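Side-chain contacts in isomaltodextranase (Arthrobacter globiformis, PDB 5AWO), which hydrolyses (1->6)-alpha-D-glucosidic linkages in polysaccharides, removing successive isomaltose units from the non-reducing ends of the chains: residues F323-D326 with E327-K330; W171-V174 with T175-G178. One frame throughout, in Å; residues are numbered along the deposited sequence.

Interaction 1 (F323-D326 with E327-K330)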
loop_
_atom_site.group_PDB
_atom_site.type_symbol
_atom_site.label_atom_id
_atom_site.label_comp_id
_atom_site.label_asym_id
_atom_site.label_seq_id
_atom_site.Cartn_x
_atom_site.Cartn_y
_atom_site.Cartn_z
ATOM N N PHE A 323 22.791 4.367 6.229
ATOM C CA PHE A 323 22.652 5.806 6.401
ATOM C C PHE A 323 23.819 6.373 7.200
ATOM O O PHE A 323 24.542 5.640 7.872
ATOM C CB PHE A 323 21.297 6.150 7.021
ATOM C CG PHE A 323 20.142 5.906 6.057
ATOM C CD1 PHE A 323 19.583 4.638 5.902
ATOM C CD2 PHE A 323 19.678 6.929 5.261
ATOM C CE1 PHE A 323 18.576 4.432 4.949
ATOM C CE2 PHE A 323 18.681 6.718 4.338
ATOM C CZ PHE A 323 18.118 5.474 4.178
ATOM N N ALA A 324 23.953 7.696 7.157
ATOM C CA ALA A 324 25.136 8.403 7.657
ATOM C C ALA A 324 24.972 8.860 9.084
ATOM O O ALA A 324 25.959 9.214 9.724
ATOM C CB ALA A 324 25.430 9.574 6.758
ATOM N N SER A 325 23.745 8.901 9.590
ATOM C CA SER A 325 23.488 9.391 10.926
ATOM C C SER A 325 22.207 8.812 11.469
ATOM O O SER A 325 21.330 8.323 10.711
ATOM C CB SER A 325 23.372 10.914 10.914
ATOM O OG SER A 325 22.149 11.272 10.252
ATOM N N ASP A 326 22.044 8.919 12.780
ATOM C CA ASP A 326 20.820 8.527 13.434
ATOM C C ASP A 326 19.645 9.392 13.045
ATOM O O ASP A 326 18.539 8.862 12.963
ATOM C CB ASP A 326 20.971 8.541 14.953
ATOM C CG ASP A 326 21.936 7.490 15.467
ATOM O OD1 ASP A 326 22.267 6.517 14.761
ATOM O OD2 ASP A 326 22.442 7.647 16.615
ATOM N N GLU A 327 19.859 10.675 12.762
ATOM C CA GLU A 327 18.761 11.482 12.251
ATOM C C GLU A 327 18.255 10.961 10.915
ATOM O O GLU A 327 17.047 10.938 10.679
ATOM C CB GLU A 327 19.103 12.971 12.176
ATOM C CG GLU A 327 19.336 13.650 13.532
ATOM C CD GLU A 327 18.163 13.592 14.514
ATOM O OE1 GLU A 327 16.954 13.555 14.134
ATOM O OE2 GLU A 327 18.432 13.570 15.743
ATOM N N GLU A 328 19.136 10.565 10.010
ATOM C CA GLU A 328 18.689 9.979 8.759
ATOM C C GLU A 328 17.921 8.664 8.980
ATOM O O GLU A 328 16.931 8.396 8.315
ATOM C CB GLU A 328 19.879 9.709 7.831
ATOM C CG GLU A 328 20.505 10.969 7.236
ATOM C CD GLU A 328 21.621 10.708 6.230
ATOM O OE1 GLU A 328 21.992 9.520 6.074
ATOM O OE2 GLU A 328 22.053 11.680 5.547
ATOM N N ARG A 329 18.392 7.838 9.911
ATOM C CA ARG A 329 17.713 6.577 10.207
ATOM C C ARG A 329 16.300 6.848 10.702
ATOM O O ARG A 329 15.348 6.178 10.267
ATOM C CB ARG A 329 18.486 5.752 11.227
ATOM C CG ARG A 329 19.737 5.116 10.685
ATOM C CD ARG A 329 20.550 4.400 11.779
ATOM N NE ARG A 329 21.712 5.167 12.210
ATOM C CZ ARG A 329 22.816 5.332 11.490
ATOM N NH1 ARG A 329 23.827 6.072 11.962
ATOM N NH2 ARG A 329 22.938 4.793 10.280
ATOM N N LYS A 330 16.120 7.823 11.583
ATOM C CA LYS A 330 14.781 8.154 12.043
ATOM C C LYS A 330 13.912 8.654 10.883
ATOM O O LYS A 330 12.726 8.306 10.780
ATOM C CB LYS A 330 14.810 9.196 13.165
ATOM C CG LYS A 330 15.292 8.631 14.502
ATOM C CD LYS A 330 15.359 9.656 15.627
ATOM C CE LYS A 330 16.386 10.730 15.408
ATOM N NZ LYS A 330 16.437 11.584 16.630
HETATM O O HOH W 1 26.111 5.550 10.363
#

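Interaction 2 (W171-V174 with T175-G178)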
loop_
_atom_site.group_PDB
_atom_site.type_symbol
_atom_site.label_atom_id
_atom_site.label_comp_id
_atom_site.label_asym_id
_atom_site.label_seq_id
_atom_site.Cartn_x
_atom_site.Cartn_y
_atom_site.Cartn_z
ATOM N N TRP A 171 9.159 -17.219 -19.067
ATOM C CA TRP A 171 7.890 -16.599 -18.790
ATOM C C TRP A 171 6.779 -17.509 -19.321
ATOM O O TRP A 171 6.838 -17.992 -20.450
ATOM C CB TRP A 171 7.762 -15.238 -19.465
ATOM C CG TRP A 171 8.485 -14.103 -18.794
ATOM C CD1 TRP A 171 9.399 -13.263 -19.373
ATOM C CD2 TRP A 171 8.292 -13.619 -17.456
ATOM N NE1 TRP A 171 9.811 -12.329 -18.479
ATOM C CE2 TRP A 171 9.147 -12.510 -17.294
ATOM C CE3 TRP A 171 7.489 -14.010 -16.386
ATOM C CZ2 TRP A 171 9.219 -11.780 -16.096
ATOM C CZ3 TRP A 171 7.557 -13.286 -15.194
ATOM C CH2 TRP A 171 8.428 -12.190 -15.051
ATOM N N LEU A 172 5.780 -17.741 -18.489
ATOM C CA LEU A 172 4.594 -18.505 -18.860
ATOM C C LEU A 172 3.871 -17.888 -20.019
ATOM O O LEU A 172 3.747 -16.688 -20.090
ATOM C CB LEU A 172 3.658 -18.554 -17.644
ATOM C CG LEU A 172 2.254 -19.132 -17.878
ATOM C CD1 LEU A 172 2.396 -20.605 -18.135
ATOM C CD2 LEU A 172 1.364 -18.854 -16.680
ATOM N N ASP A 173 3.381 -18.727 -20.937
ATOM C CA ASP A 173 2.461 -18.291 -21.976
ATOM C C ASP A 173 1.031 -18.494 -21.499
ATOM O O ASP A 173 0.508 -19.616 -21.490
ATOM C CB ASP A 173 2.697 -19.053 -23.271
ATOM C CG ASP A 173 1.780 -18.590 -24.385
ATOM O OD1 ASP A 173 0.916 -17.713 -24.194
ATOM O OD2 ASP A 173 1.948 -19.147 -25.488
ATOM N N VAL A 174 0.394 -17.406 -21.079
ATOM C CA VAL A 174 -0.958 -17.470 -20.513
ATOM C C VAL A 174 -2.040 -17.885 -21.513
ATOM O O VAL A 174 -3.182 -18.150 -21.107
ATOM C CB VAL A 174 -1.376 -16.167 -19.773
ATOM C CG1 VAL A 174 -0.392 -15.844 -18.666
ATOM C CG2 VAL A 174 -1.527 -14.997 -20.735
ATOM N N THR A 175 -1.700 -17.941 -22.796
ATOM C CA THR A 175 -2.650 -18.423 -23.815
ATOM C C THR A 175 -2.627 -19.953 -23.947
ATOM O O THR A 175 -3.464 -20.514 -24.666
ATOM C CB THR A 175 -2.377 -17.769 -25.195
ATOM O OG1 THR A 175 -1.193 -18.319 -25.786
ATOM C CG2 THR A 175 -2.266 -16.257 -25.086
ATOM N N LYS A 176 -1.697 -20.638 -23.288
ATOM C CA LYS A 176 -1.613 -22.103 -23.388
ATOM C C LYS A 176 -2.618 -22.796 -22.491
ATOM O O LYS A 176 -2.902 -22.347 -21.366
ATOM C CB LYS A 176 -0.226 -22.584 -22.972
ATOM C CG LYS A 176 0.872 -22.200 -23.943
ATOM C CD LYS A 176 0.882 -23.109 -25.162
ATOM C CE LYS A 176 2.163 -22.947 -25.986
ATOM N NZ LYS A 176 2.194 -21.665 -26.735
ATOM N N SER A 177 -3.143 -23.933 -22.937
ATOM C CA SER A 177 -4.017 -24.709 -22.062
ATOM C C SER A 177 -3.256 -25.093 -20.804
ATOM O O SER A 177 -2.086 -25.466 -20.863
ATOM C CB SER A 177 -4.509 -25.974 -22.770
ATOM O OG SER A 177 -5.578 -26.547 -22.064
ATOM N N GLY A 178 -3.920 -24.979 -19.661
ATOM C CA GLY A 178 -3.319 -25.310 -18.374
ATOM C C GLY A 178 -2.713 -24.116 -17.644
ATOM O O GLY A 178 -2.360 -24.252 -16.472
HETATM O O HOH W 2 -4.807 -20.413 -21.230
#

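Interaction 1 (F323-D326 with E327-K330)
Asp-326 and Arg-329, one turn apart, form a side-on salt bridge in which two nitrogens grip a single oxygen: OD1 of Asp-326 lies 2.9 Å from NE and 3.2 Å from NH1 of Arg-329. OD1 stays in the guanidinium plane, yet the carboxylate is turned 73° against it; NE meets OD1 on its anti lone pair, whereas NH1 approaches from above the carboxylate plane. The bend at chi3 (-103°) folds the arginine back along the chain. Ser-325 O lies over one face of the guanidinium, 3.4 Å from Arg-329 CZ. A second charged pair, Lys-330 NZ with Glu-327 OE2, is 3.0 Å long.

Among the hydrogen bonds, Arg-329 NH2 meets Phe-323 O at 3.0 Å from above the carbonyl plane and also reaches Ala-320 O, while water 1 bridges Phe-323 O and Arg-329 NH1. With an alanine here the Asp-326 carboxylate would probably lose its positive mate, and Phe-323 O its direct N-H donor.

Ser-325 is the N-cap of helix 326-339, the barrel helix between the last two strands of the TIM barrel; its OG takes the N-H of Glu-328 at 3.1 Å. Glu-328 replies one residue further back than a capping box would, OE1 accepting from Ala-324 N at 2.9 Å and nearly straight (170°). Its OE2 bonds His-458, in the region of the C-terminal beta sandwich.

Glu-328 OE1 also sits in the plane of the Phe-323 ring at its edge, 3.6 Å from CD2. In the nonpolar packing, the ring touches Leu-278 of helix 274-279.

Interaction 2 (W171-V174 with T175-G178)
Asp-173 spreads its carboxylate over the next turn of chain, each oxygen with its own task. OD1 takes two donors from Thr-175, the hydroxyl OG1 at 2.7 Å and the backbone N at 3.0 Å. Both arrive on the same face of the carboxylate, OG1 from the syn side and 31° out of the plane, N more steeply from above. OD2 goes to the other partner, forming a salt bridge of 2.8 Å with Lys-176 NZ, which comes in on the anti side. The lysine gets there by bending at chi2 and chi4, so that its chain passes across the aspartate side chain at about a right angle, with CG of Lys-176 3.7 Å from CB of Asp-173.

Two turns share this aspartate. The bond from Thr-175 N closes an Asx turn, and Lys-176 N bonds Asp-173 O at 3.0 Å to close a type I beta turn from Asp-173 to Lys-176. With CG swung opposite the backbone N (chi1 -178°), the carboxylate lies forward over the turn that it braces.

Further out, water 2 donates to both Val-174 O and Lys-176 O, tying the carbonyls of the turn together. Val-174 packs on Leu-128 and on Asn-225 and Trp-232 of helix 223-237, and backbone bonding of Asp-173 with Leu-153 holds the turn's first residue. Upstream lies strand 169-172, paired with 129-131; downstream, Gly-178 is the N-cap of helix 179-192.

Interactions 1 and 2 are independent: their centres are 47 Å apart, their nearest atoms about 28 Å, and nothing in one touches the other. What they share is their place in the chain, since each shapes the run into a helix of the TIM barrel. Residues 171-178 lead into helix 179-192, which is followed by strand 197-200 and then by Asp-201, the probable nucleophile; residues 323-330 start helix 326-339, which leads to 343-345, the strand that lies beside 39-42. Both lie away from Asp-201 and from the probable proton donor Asp-262. Interaction 1 caps the first turn of its helix; interaction 2 shapes the turn that precedes one.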